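Local coordinates for Non-structural protein 5 (PDB 2WA2) that probably methylates the 5' cap of the viral RNA, at guanine N7 and at a ribose 2'-O, using S-adenosylmethionine as methyl donor, at residues Ala69-Ile74 / Ile217-Ser222; Ala14-Glu19 / Tyr197-Leu202; Ile74-Val80 / Tyr230-Ile235; Thr170-Leu174 / Val191-Asn195. The protein carries 4 engineered substitutions. One frame throughout, in Å; residues are numbered along the deposited sequence.

Interaction 1. Residues Ala69-Ile74 / Ile217-Ser222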
loop_
_atom_site.group_PDB
_atom_site.type_symbol
_atom_site.label_atom_id
_atom_site.label_comp_id
_atom_site.label_asym_id
_atom_site.label_seq_id
_atom_site.Cartn_x
_atom_site.Cartn_y
_atom_site.Cartn_z
ATOM N N ALA A 69 -3.527 4.081 -11.078
ATOM C CA ALA A 69 -4.622 4.952 -10.687
ATOM C C ALA A 69 -4.570 5.244 -9.191
ATOM O O ALA A 69 -4.833 6.358 -8.775
ATOM C CB ALA A 69 -5.963 4.306 -11.066
ATOM N N LYS A 70 -4.228 4.231 -8.388
ATOM C CA LYS A 70 -4.196 4.389 -6.936
ATOM C C LYS A 70 -3.077 5.321 -6.520
ATOM O O LYS A 70 -3.317 6.231 -5.734
ATOM C CB LYS A 70 -4.065 3.035 -6.228
ATOM C CG LYS A 70 -5.376 2.234 -6.209
ATOM C CD LYS A 70 -5.187 0.734 -5.892
ATOM C CE LYS A 70 -4.493 0.473 -4.581
ATOM N NZ LYS A 70 -4.295 -1.024 -4.384
ATOM N N LEU A 71 -1.873 5.125 -7.062
ATOM C CA LEU A 71 -0.743 5.997 -6.659
ATOM C C LEU A 71 -1.014 7.410 -7.149
ATOM O O LEU A 71 -0.722 8.359 -6.435
ATOM C CB LEU A 71 0.599 5.515 -7.198
ATOM C CG LEU A 71 1.832 6.308 -6.747
ATOM C CD1 LEU A 71 1.877 6.449 -5.229
ATOM C CD2 LEU A 71 3.129 5.718 -7.314
ATOM N N ALA A 72 -1.576 7.530 -8.351
ATOM C CA ALA A 72 -1.912 8.853 -8.925
ATOM C C ALA A 72 -2.910 9.610 -8.044
ATOM O O ALA A 72 -2.761 10.821 -7.817
ATOM C CB ALA A 72 -2.437 8.719 -10.400
ATOM N N TRP A 73 -3.915 8.879 -7.542
ATOM C CA TRP A 73 -4.898 9.421 -6.626
ATOM C C TRP A 73 -4.254 9.939 -5.352
ATOM O O TRP A 73 -4.517 11.073 -4.948
ATOM C CB TRP A 73 -5.982 8.388 -6.298
ATOM C CG TRP A 73 -7.170 8.971 -5.553
ATOM C CD1 TRP A 73 -8.341 9.439 -6.111
ATOM C CD2 TRP A 73 -7.293 9.170 -4.133
ATOM N NE1 TRP A 73 -9.182 9.894 -5.117
ATOM C CE2 TRP A 73 -8.565 9.751 -3.899
ATOM C CE3 TRP A 73 -6.451 8.916 -3.032
ATOM C CZ2 TRP A 73 -9.023 10.075 -2.608
ATOM C CZ3 TRP A 73 -6.913 9.226 -1.743
ATOM C CH2 TRP A 73 -8.196 9.814 -1.548
ATOM N N ILE A 74 -3.434 9.109 -4.706
ATOM C CA ILE A 74 -2.707 9.504 -3.504
ATOM C C ILE A 74 -1.802 10.724 -3.776
ATOM O O ILE A 74 -1.703 11.635 -2.941
ATOM C CB ILE A 74 -1.857 8.343 -2.960
ATOM C CG1 ILE A 74 -2.768 7.156 -2.557
ATOM C CG2 ILE A 74 -0.903 8.830 -1.814
ATOM C CD1 ILE A 74 -2.006 5.886 -2.223
ATOM N N ILE A 217 -4.722 6.420 5.015
ATOM C CA ILE A 217 -5.833 6.835 4.148
ATOM C C ILE A 217 -6.395 5.679 3.322
ATOM O O ILE A 217 -5.680 4.711 3.012
ATOM C CB ILE A 217 -5.444 8.030 3.217
ATOM C CG1 ILE A 217 -4.309 7.619 2.256
ATOM C CG2 ILE A 217 -5.096 9.292 4.066
ATOM C CD1 ILE A 217 -3.942 8.633 1.154
ATOM N N ARG A 218 -7.684 5.798 2.991
ATOM C CA ARG A 218 -8.357 4.854 2.112
ATOM C C ARG A 218 -8.490 5.483 0.726
ATOM O O ARG A 218 -9.045 6.569 0.583
ATOM C CB ARG A 218 -9.753 4.523 2.683
ATOM C CG ARG A 218 -10.667 3.762 1.727
ATOM C CD ARG A 218 -10.175 2.297 1.646
ATOM N NE ARG A 218 -11.131 1.469 0.917
ATOM C CZ ARG A 218 -11.052 0.151 0.800
ATOM N NH1 ARG A 218 -10.000 -0.507 1.303
ATOM N NH2 ARG A 218 -12.005 -0.488 0.152
ATOM N N VAL A 219 -7.979 4.803 -0.293
ATOM C CA VAL A 219 -8.165 5.244 -1.670
ATOM C C VAL A 219 -9.541 4.720 -2.133
ATOM O O VAL A 219 -9.814 3.524 -2.025
ATOM C CB VAL A 219 -7.024 4.709 -2.554
ATOM C CG1 VAL A 219 -7.115 5.277 -3.940
ATOM C CG2 VAL A 219 -5.665 5.047 -1.906
ATOM N N PRO A 220 -10.428 5.613 -2.592
ATOM C CA PRO A 220 -11.789 5.219 -3.005
ATOM C C PRO A 220 -11.834 4.315 -4.232
ATOM O O PRO A 220 -12.872 3.693 -4.505
ATOM C CB PRO A 220 -12.489 6.564 -3.280
ATOM C CG PRO A 220 -11.385 7.528 -3.518
ATOM C CD PRO A 220 -10.231 7.074 -2.656
ATOM N N LEU A 221 -10.723 4.269 -4.964
ATOM C CA LEU A 221 -10.504 3.306 -6.041
ATOM C C LEU A 221 -10.279 1.868 -5.560
ATOM O O LEU A 221 -10.396 0.925 -6.348
ATOM C CB LEU A 221 -9.306 3.731 -6.890
ATOM C CG LEU A 221 -9.465 5.022 -7.705
ATOM C CD1 LEU A 221 -8.119 5.521 -8.156
ATOM C CD2 LEU A 221 -10.252 4.713 -8.915
ATOM N N SER A 222 -9.896 1.685 -4.293
ATOM C CA SER A 222 -9.758 0.308 -3.778
ATOM C C SER A 222 -11.110 -0.393 -3.815
ATOM O O SER A 222 -12.135 0.214 -3.495
ATOM C CB SER A 222 -9.244 0.297 -2.344
ATOM O OG SER A 222 -7.906 0.735 -2.277
#

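Interaction 2. Residues Ala14-Glu19 / Tyr197-Leu202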
loop_
_atom_site.group_PDB
_atom_site.type_symbol
_atom_site.label_atom_id
_atom_site.label_comp_id
_atom_site.label_asym_id
_atom_site.label_seq_id
_atom_site.Cartn_x
_atom_site.Cartn_y
_atom_site.Cartn_z
ATOM N N ALA A 14 -12.132 -1.528 16.529
ATOM C CA ALA A 14 -11.580 -1.698 15.179
ATOM C C ALA A 14 -11.382 -3.167 14.776
ATOM O O ALA A 14 -11.897 -3.581 13.728
ATOM C CB ALA A 14 -10.299 -0.898 14.999
ATOM N N PRO A 15 -10.664 -3.958 15.607
ATOM C CA PRO A 15 -10.490 -5.357 15.234
ATOM C C PRO A 15 -11.824 -6.100 15.103
ATOM O O PRO A 15 -11.974 -6.883 14.173
ATOM C CB PRO A 15 -9.636 -5.932 16.381
ATOM C CG PRO A 15 -8.903 -4.730 16.943
ATOM C CD PRO A 15 -9.952 -3.645 16.869
ATOM N N THR A 16 -12.771 -5.847 16.009
ATOM C CA THR A 16 -14.090 -6.466 15.928
ATOM C C THR A 16 -14.775 -6.164 14.580
ATOM O O THR A 16 -15.136 -7.089 13.863
ATOM C CB THR A 16 -15.018 -6.052 17.095
ATOM O OG1 THR A 16 -14.518 -6.625 18.299
ATOM C CG2 THR A 16 -16.450 -6.605 16.859
ATOM N N LEU A 17 -14.908 -4.884 14.243
ATOM C CA LEU A 17 -15.608 -4.464 13.031
ATOM C C LEU A 17 -14.928 -4.950 11.713
ATOM O O LEU A 17 -15.601 -5.388 10.774
ATOM C CB LEU A 17 -15.757 -2.952 12.995
ATOM C CG LEU A 17 -16.817 -2.292 13.880
ATOM C CD1 LEU A 17 -16.657 -0.831 13.683
ATOM C CD2 LEU A 17 -18.269 -2.747 13.517
ATOM N N GLY A 18 -13.611 -4.838 11.641
ATOM C CA GLY A 18 -12.917 -5.331 10.445
ATOM C C GLY A 18 -13.008 -6.835 10.350
ATOM O O GLY A 18 -13.104 -7.405 9.241
ATOM N N GLU A 19 -13.006 -7.496 11.511
ATOM C CA GLU A 19 -13.114 -8.941 11.536
ATOM C C GLU A 19 -14.488 -9.397 11.101
ATOM O O GLU A 19 -14.612 -10.455 10.489
ATOM C CB GLU A 19 -12.814 -9.520 12.925
ATOM C CG GLU A 19 -11.330 -9.735 13.200
ATOM C CD GLU A 19 -11.043 -9.991 14.684
ATOM O OE1 GLU A 19 -11.935 -10.534 15.405
ATOM O OE2 GLU A 19 -9.928 -9.624 15.126
ATOM N N TYR A 197 -6.932 -3.143 10.422
ATOM C CA TYR A 197 -7.833 -3.194 11.601
ATOM C C TYR A 197 -7.380 -4.126 12.716
ATOM O O TYR A 197 -7.899 -4.071 13.825
ATOM C CB TYR A 197 -9.267 -3.535 11.195
ATOM C CG TYR A 197 -9.364 -4.789 10.372
ATOM C CD1 TYR A 197 -9.447 -6.043 10.972
ATOM C CD2 TYR A 197 -9.395 -4.712 8.993
ATOM C CE1 TYR A 197 -9.535 -7.190 10.211
ATOM C CE2 TYR A 197 -9.495 -5.839 8.220
ATOM C CZ TYR A 197 -9.546 -7.065 8.828
ATOM O OH TYR A 197 -9.615 -8.180 8.038
ATOM N N SER A 198 -6.404 -4.966 12.433
ATOM C CA SER A 198 -5.853 -5.856 13.432
ATOM C C SER A 198 -5.224 -5.015 14.564
ATOM O O SER A 198 -4.553 -4.002 14.299
ATOM C CB SER A 198 -4.826 -6.765 12.753
ATOM O OG SER A 198 -3.844 -7.214 13.655
ATOM N N CYS A 199 -5.453 -5.413 15.815
ATOM C CA CYS A 199 -4.919 -4.644 16.927
ATOM C C CYS A 199 -3.402 -4.477 16.874
ATOM O O CYS A 199 -2.926 -3.368 17.079
ATOM C CB CYS A 199 -5.356 -5.181 18.293
ATOM S SG CYS A 199 -4.725 -4.064 19.618
ATOM N N ASP A 200 -2.645 -5.552 16.609
ATOM C CA ASP A 200 -1.181 -5.429 16.522
ATOM C C ASP A 200 -0.732 -4.453 15.436
ATOM O O ASP A 200 0.235 -3.689 15.614
ATOM C CB ASP A 200 -0.460 -6.785 16.358
ATOM C CG ASP A 200 -1.010 -7.632 15.230
ATOM O OD1 ASP A 200 -1.814 -7.141 14.397
ATOM O OD2 ASP A 200 -0.614 -8.829 15.166
ATOM N N VAL A 201 -1.445 -4.474 14.318
ATOM C CA VAL A 201 -1.134 -3.579 13.230
ATOM C C VAL A 201 -1.439 -2.140 13.635
ATOM O O VAL A 201 -0.652 -1.249 13.352
ATOM C CB VAL A 201 -1.883 -3.933 11.913
ATOM C CG1 VAL A 201 -1.625 -2.824 10.856
ATOM C CG2 VAL A 201 -1.406 -5.294 11.375
ATOM N N LEU A 202 -2.597 -1.909 14.251
ATOM C CA LEU A 202 -2.956 -0.551 14.683
ATOM C C LEU A 202 -1.896 0.036 15.610
ATOM O O LEU A 202 -1.444 1.180 15.410
ATOM C CB LEU A 202 -4.350 -0.525 15.339
ATOM C CG LEU A 202 -5.594 -0.545 14.456
ATOM C CD1 LEU A 202 -6.836 -0.876 15.323
ATOM C CD2 LEU A 202 -5.767 0.757 13.724
#

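Interaction 3. Residues Ile74-Val80 / Tyr230-Ile235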
loop_
_atom_site.group_PDB
_atom_site.type_symbol
_atom_site.label_atom_id
_atom_site.label_comp_id
_atom_site.label_asym_id
_atom_site.label_seq_id
_atom_site.Cartn_x
_atom_site.Cartn_y
_atom_site.Cartn_z
ATOM N N ILE A 74 -3.434 9.109 -4.706
ATOM C CA ILE A 74 -2.707 9.504 -3.504
ATOM C C ILE A 74 -1.802 10.724 -3.776
ATOM O O ILE A 74 -1.703 11.635 -2.941
ATOM C CB ILE A 74 -1.857 8.343 -2.960
ATOM C CG1 ILE A 74 -2.768 7.156 -2.557
ATOM C CG2 ILE A 74 -0.903 8.830 -1.814
ATOM C CD1 ILE A 74 -2.006 5.886 -2.223
ATOM N N ASP A 75 -1.149 10.725 -4.941
ATOM C CA ASP A 75 -0.196 11.793 -5.279
ATOM C C ASP A 75 -0.928 13.117 -5.442
ATOM O O ASP A 75 -0.484 14.142 -4.913
ATOM C CB ASP A 75 0.571 11.448 -6.551
ATOM C CG ASP A 75 1.622 12.483 -6.904
ATOM O OD1 ASP A 75 2.123 13.191 -5.997
ATOM O OD2 ASP A 75 1.942 12.578 -8.105
ATOM N N GLU A 76 -2.048 13.075 -6.160
ATOM C CA GLU A 76 -2.856 14.268 -6.443
ATOM C C GLU A 76 -3.527 14.809 -5.195
ATOM O O GLU A 76 -3.840 15.993 -5.126
ATOM C CB GLU A 76 -3.896 13.973 -7.541
ATOM C CG GLU A 76 -3.380 14.275 -8.969
ATOM C CD GLU A 76 -3.599 13.148 -9.986
ATOM O OE1 GLU A 76 -4.754 12.692 -10.170
ATOM O OE2 GLU A 76 -2.600 12.736 -10.628
ATOM N N ARG A 77 -3.753 13.952 -4.208
ATOM C CA ARG A 77 -4.308 14.391 -2.929
ATOM C C ARG A 77 -3.244 14.977 -2.004
ATOM O O ARG A 77 -3.577 15.456 -0.921
ATOM C CB ARG A 77 -5.009 13.239 -2.204
ATOM C CG ARG A 77 -6.162 12.628 -2.967
ATOM C CD ARG A 77 -7.420 13.478 -2.876
ATOM N NE ARG A 77 -8.318 13.362 -4.030
ATOM C CZ ARG A 77 -7.977 12.945 -5.251
ATOM N NH1 ARG A 77 -6.733 12.574 -5.541
ATOM N NH2 ARG A 77 -8.902 12.908 -6.196
ATOM N N GLY A 78 -1.978 14.932 -2.416
ATOM C CA GLY A 78 -0.867 15.336 -1.549
ATOM C C GLY A 78 -0.507 14.326 -0.467
ATOM O O GLY A 78 0.070 14.694 0.559
ATOM N N GLY A 79 -0.830 13.052 -0.710
ATOM C CA GLY A 79 -0.483 11.961 0.196
ATOM C C GLY A 79 0.998 11.682 0.263
ATOM O O GLY A 79 1.510 11.232 1.284
ATOM N N VAL A 80 1.707 11.958 -0.825
ATOM C CA VAL A 80 3.139 11.648 -0.891
ATOM C C VAL A 80 3.843 12.519 -1.918
ATOM O O VAL A 80 3.387 12.628 -3.061
ATOM C CB VAL A 80 3.400 10.121 -1.218
ATOM C CG1 VAL A 80 2.809 9.730 -2.593
ATOM C CG2 VAL A 80 4.894 9.786 -1.140
ATOM N N TYR A 230 -3.461 3.079 3.076
ATOM C CA TYR A 230 -2.111 3.490 2.714
ATOM C C TYR A 230 -1.513 4.396 3.765
ATOM O O TYR A 230 -2.103 5.414 4.112
ATOM C CB TYR A 230 -2.050 4.107 1.325
ATOM C CG TYR A 230 -2.183 3.019 0.281
ATOM C CD1 TYR A 230 -1.044 2.390 -0.233
ATOM C CD2 TYR A 230 -3.438 2.590 -0.146
ATOM C CE1 TYR A 230 -1.154 1.365 -1.181
ATOM C CE2 TYR A 230 -3.561 1.542 -1.092
ATOM C CZ TYR A 230 -2.403 0.945 -1.590
ATOM O OH TYR A 230 -2.498 -0.104 -2.490
ATOM N N PHE A 231 -0.368 3.997 4.300
ATOM C CA PHE A 231 0.296 4.795 5.321
ATOM C C PHE A 231 1.167 5.776 4.551
ATOM O O PHE A 231 2.099 5.363 3.835
ATOM C CB PHE A 231 1.122 3.904 6.272
ATOM C CG PHE A 231 1.906 4.664 7.315
ATOM C CD1 PHE A 231 1.255 5.436 8.286
ATOM C CD2 PHE A 231 3.309 4.580 7.356
ATOM C CE1 PHE A 231 1.981 6.139 9.266
ATOM C CE2 PHE A 231 4.054 5.280 8.345
ATOM C CZ PHE A 231 3.393 6.072 9.286
ATOM N N VAL A 232 0.856 7.072 4.707
ATOM C CA VAL A 232 1.404 8.108 3.834
ATOM C C VAL A 232 2.019 9.277 4.646
ATOM O O VAL A 232 1.587 9.574 5.772
ATOM C CB VAL A 232 0.336 8.633 2.808
ATOM C CG1 VAL A 232 -0.190 7.529 1.828
ATOM C CG2 VAL A 232 -0.855 9.290 3.533
ATOM N N SER A 233 3.044 9.910 4.086
ATOM C CA SER A 233 3.740 10.990 4.760
ATOM C C SER A 233 3.001 12.330 4.654
ATOM O O SER A 233 3.169 13.164 5.530
ATOM C CB SER A 233 5.170 11.145 4.206
ATOM O OG SER A 233 5.146 11.152 2.803
ATOM N N GLY A 234 2.203 12.516 3.594
ATOM C CA GLY A 234 1.654 13.839 3.231
ATOM C C GLY A 234 0.401 14.249 3.988
ATOM O O GLY A 234 0.068 15.452 4.074
ATOM N N ILE A 235 -0.298 13.263 4.542
ATOM C CA ILE A 235 -1.551 13.511 5.252
ATOM C C ILE A 235 -1.370 13.055 6.696
ATOM O O ILE A 235 -0.915 11.938 6.930
ATOM C CB ILE A 235 -2.738 12.809 4.534
ATOM C CG1 ILE A 235 -2.902 13.416 3.133
ATOM C CG2 ILE A 235 -4.061 12.896 5.379
ATOM C CD1 ILE A 235 -3.798 12.652 2.162
#

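Interaction 4. Residues Thr170-Leu174 / Val191-Asn195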
loop_
_atom_site.group_PDB
_atom_site.type_symbol
_atom_site.label_atom_id
_atom_site.label_comp_id
_atom_site.label_asym_id
_atom_site.label_seq_id
_atom_site.Cartn_x
_atom_site.Cartn_y
_atom_site.Cartn_z
ATOM N N THR A 170 1.288 -7.932 7.088
ATOM C CA THR A 170 1.256 -6.479 7.252
ATOM C C THR A 170 2.317 -6.030 8.249
ATOM O O THR A 170 3.052 -5.089 7.984
ATOM C CB THR A 170 -0.137 -6.009 7.683
ATOM O OG1 THR A 170 -1.070 -6.356 6.645
ATOM C CG2 THR A 170 -0.172 -4.452 7.847
ATOM N N LEU A 171 2.373 -6.716 9.390
ATOM C CA LEU A 171 3.377 -6.429 10.418
ATOM C C LEU A 171 4.784 -6.538 9.890
ATOM O O LEU A 171 5.632 -5.694 10.195
ATOM C CB LEU A 171 3.181 -7.321 11.636
ATOM C CG LEU A 171 2.013 -7.001 12.557
ATOM C CD1 LEU A 171 2.100 -7.904 13.753
ATOM C CD2 LEU A 171 1.969 -5.475 12.994
ATOM N N THR A 172 5.044 -7.583 9.101
ATOM C CA THR A 172 6.345 -7.746 8.488
ATOM C C THR A 172 6.727 -6.571 7.606
ATOM O O THR A 172 7.838 -6.076 7.699
ATOM C CB THR A 172 6.413 -9.070 7.678
ATOM O OG1 THR A 172 6.291 -10.156 8.600
ATOM C CG2 THR A 172 7.746 -9.188 6.943
ATOM N N VAL A 173 5.811 -6.138 6.747
ATOM C CA VAL A 173 6.039 -4.949 5.895
ATOM C C VAL A 173 6.327 -3.696 6.733
ATOM O O VAL A 173 7.297 -2.982 6.474
ATOM C CB VAL A 173 4.856 -4.701 4.946
ATOM C CG1 VAL A 173 4.964 -3.363 4.213
ATOM C CG2 VAL A 173 4.743 -5.848 3.931
ATOM N N LEU A 174 5.478 -3.430 7.722
ATOM C CA LEU A 174 5.664 -2.250 8.572
ATOM C C LEU A 174 7.029 -2.251 9.292
ATOM O O LEU A 174 7.696 -1.216 9.344
ATOM C CB LEU A 174 4.516 -2.124 9.569
ATOM C CG LEU A 174 3.146 -1.848 8.889
ATOM C CD1 LEU A 174 2.061 -1.645 9.929
ATOM C CD2 LEU A 174 3.185 -0.642 7.881
ATOM N N VAL A 191 2.891 3.508 1.826
ATOM C CA VAL A 191 3.056 2.095 2.172
ATOM C C VAL A 191 1.667 1.430 2.262
ATOM O O VAL A 191 0.820 1.858 3.057
ATOM C CB VAL A 191 3.795 1.928 3.522
ATOM C CG1 VAL A 191 3.917 0.454 3.857
ATOM C CG2 VAL A 191 5.236 2.620 3.459
ATOM N N LYS A 192 1.455 0.376 1.468
ATOM C CA LYS A 192 0.247 -0.444 1.623
ATOM C C LYS A 192 0.135 -1.098 3.009
ATOM O O LYS A 192 1.100 -1.697 3.515
ATOM C CB LYS A 192 0.170 -1.509 0.532
ATOM C CG LYS A 192 -1.184 -2.237 0.494
ATOM C CD LYS A 192 -1.257 -3.246 -0.676
ATOM C CE LYS A 192 -2.439 -4.162 -0.468
ATOM N NZ LYS A 192 -2.746 -4.945 -1.722
ATOM N N VAL A 193 -1.057 -0.990 3.607
ATOM C CA VAL A 193 -1.368 -1.668 4.861
ATOM C C VAL A 193 -2.541 -2.595 4.555
ATOM O O VAL A 193 -3.686 -2.173 4.514
ATOM C CB VAL A 193 -1.709 -0.675 6.012
ATOM C CG1 VAL A 193 -1.904 -1.415 7.344
ATOM C CG2 VAL A 193 -0.591 0.393 6.167
ATOM N N LEU A 194 -2.234 -3.864 4.292
ATOM C CA LEU A 194 -3.250 -4.797 3.782
ATOM C C LEU A 194 -4.380 -4.997 4.782
ATOM O O LEU A 194 -5.542 -4.981 4.413
ATOM C CB LEU A 194 -2.588 -6.161 3.526
ATOM C CG LEU A 194 -3.554 -7.285 3.131
ATOM C CD1 LEU A 194 -4.215 -6.941 1.804
ATOM C CD2 LEU A 194 -2.737 -8.603 3.080
ATOM N N ASN A 195 -4.010 -5.237 6.044
ATOM C CA ASN A 195 -4.991 -5.408 7.112
ATOM C C ASN A 195 -4.689 -4.367 8.170
ATOM O O ASN A 195 -3.816 -4.609 9.029
ATOM C CB ASN A 195 -4.870 -6.815 7.729
ATOM C CG ASN A 195 -5.742 -7.017 8.975
ATOM O OD1 ASN A 195 -6.271 -6.062 9.557
ATOM N ND2 ASN A 195 -5.898 -8.276 9.390
#

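Interaction 1. Residues Ala69-Ile74 / Ile217-Ser222
W73 of helix 66-76 lays its indole against the loop that leaves strand 215-217, and the side chain can be followed from CB to the far end of its ring. At the root, W73 CB sits 4.0 Å from L221 CD1. Because CG lies anti to the backbone N (chi1 -169°), the ring swings out over the loop, where W73 CE3 comes to 3.8 Å from V219 CG1. On the other side of the ring fusion W73 NE1 passes 3.6 Å from P220 CG. W73 CZ2 lies 3.2 Å from P220 CD, and the tip, W73 CH2, meets the same methylene and comes near R218 O. P220 CD forms a CH-pi contact, 22° off the normal of the six-membered ring. V219 CG1 shares this face, while I217 CD1 meets the ring at its edge, 4.2 Å from W73 CZ3.

I74 CG1 also touches V219 CG2 at 3.6 Å; L221 CD1 reaches A69 O and, at 3.8 Å, A69 CB. V219, P220 and L221 are presented by a type I turn that ends at S222, closed by the bond from S222 N to V219 O. K70 CE passes S222 OG loosely, and both residues direct their polar ends to E228, in a salt bridge and a hydrogen bond respectively. Between helix and loop the chemistry is thus apolar, resting on shape and CH-pi attraction, and the charge beside it is answered by a third element, close to the bound S-adenosylmethionine.

Interaction 2. Residues Ala14-Glu19 / Tyr197-Leu202
Aromatic contact comes first: Y197 turns one face of its phenol ring to G18, whose CA stands 3.6 Å from the ring centroid in a CH-pi interaction only 14° off the normal. With chi1 at 53°, CG lies between the backbone N and the carbonyl carbon, and from there the ring lies with its face against the first turns of helix 14-27. Y197 CE1 is 3.5 Å from G18 C, and the ring also lies obliquely to A14 O and E19 N. Since G18 brings no side chain, the ring rests directly on the helix backbone.

Weak polar contact forms a second group. P15 CA approaches Y197 O at 3.2 Å as a CA-H...O contact with an angle of 121° at the hydrogen, and P15 CG lies 3.3 Å from the same oxygen. P15 N has no hydrogen to offer that carbonyl, which therefore meets C-H groups from this proline.

Apolar contact completes the set. A14 CB is pressed to 3.5 Å from L202 CD1, closer than usual for two carbons, and P15 CG lies 3.8 Å from C199 CB.

S198 stands at the N-cap of helix 199-212, so the contact joins the opening turn of helix 14-27 to the start of a second helix. Y197 also touches A163 and V243, and its ring meets that of H227; A14 and L17 pack on T244. The N-terminal helix is thereby docked, just after strand 188-193 in the chain, among helices 163-183, 199-212 and 239-254.

Interaction 3. Residues Ile74-Val80 / Tyr230-Ile235
I74 reaches Y230 because its side chain is extended at chi2 (171°), carrying CD1 away from helix 66-76, while Y230, with chi1 at -74°, brings its ring face against that methyl. I74 CD1 lies over one face of the tyrosine, 4.2 Å from the ring centroid in a CH-pi contact, and 3.8 Å from Y230 CG. The other branch, I74 CG2, meets V232 CG1 at 3.9 Å, so one isoleucine spans two residues that project from the same side of strand 229-232.

Beyond these side chains, backbone meets backbone. G78, with positive phi, forms a Schellman motif, to which the bond from G79 N to I74 O belongs. The chain then turns G79 O outward, to accept G234 N at 2.7 Å. This donor stands 49° out of the carbonyl plane, above it rather than on a lone pair. V232 CB presses against the same oxygen at 3.2 Å. Next to the bond, G234 CA makes a CA-H...O contact of 3.2 Å with G78 O, and I235 CD1 covers G79 CA at 3.9 Å. The two segments bring their CA atoms nearest at G79 and G234, neither of which has a side chain to hold them apart.

Y230 OH is hydrogen-bonded to D155, and its side chain lies about 7 Å from the bound S-adenosylmethionine; S233 OG bonds to F189 N on the neighbouring strand. Chemically the contact has two halves: an apolar one that seats the helix on the sheet, and a backbone one, pinned by a single hydrogen bond, that ties the turn after the helix to the turn after the strand.

Interaction 4. Residues Thr170-Leu174 / Val191-Asn195
T170 OG1 is gripped by two groups: it accepts N195 N at 3.2 Å, with an N-H...O angle of 156°, and is hydrogen-bonded to E166 O one helical turn earlier. Its torsion places OG1 beside the backbone N (chi1 -62°) and sends CG2 the other way, to 3.5 Å from V193 CG1, the two side chains crossing at about a right angle. L194 CB also approaches T170 OG1, at 3.5 Å.

Along the helix the contact becomes wholly apolar. V173 CG1 and V191 CG1 slide past each other at 4.0 Å, and L174 CD2 bridges V191 CG1 and V193 CG2. Segment 170-174 of helix 163-183 and segment 191-193 of the strand run nearly antiparallel, at 157°, with axes 8.9 Å apart, as suits the return from helix to strand in the beta-alpha-beta unit of a Rossmann-like fold.

K192 points elsewhere, to G157 O and E228; together with K70, D155 and E228 it probably forms the K-D-K-E motif of this methyltransferase family. N195 O is buried without a polar partner, whereas N195 N is satisfied by the threonine. A single hydroxyl thus anchors the loop just past the strand to an otherwise apolar helix face.

From the N terminus, helix 14-27 is caught first, by interaction 2, which closes a loop all the way to the start of helix 199-212. Helix 66-76 then makes two closures: interaction 1 with the loop after strand 215-217, and interaction 3 with the end of strand 229-232. These two cross, share I74 and touch, and both cross interaction 2. Interaction 4 closes a short loop between helix 163-183 and strand 188-193, nested inside the other three. It adjoins interaction 3 through neighbouring strands and interaction 2 through V201. Together they tie the N-terminal helix, the sheet and helices packed on it into one domain.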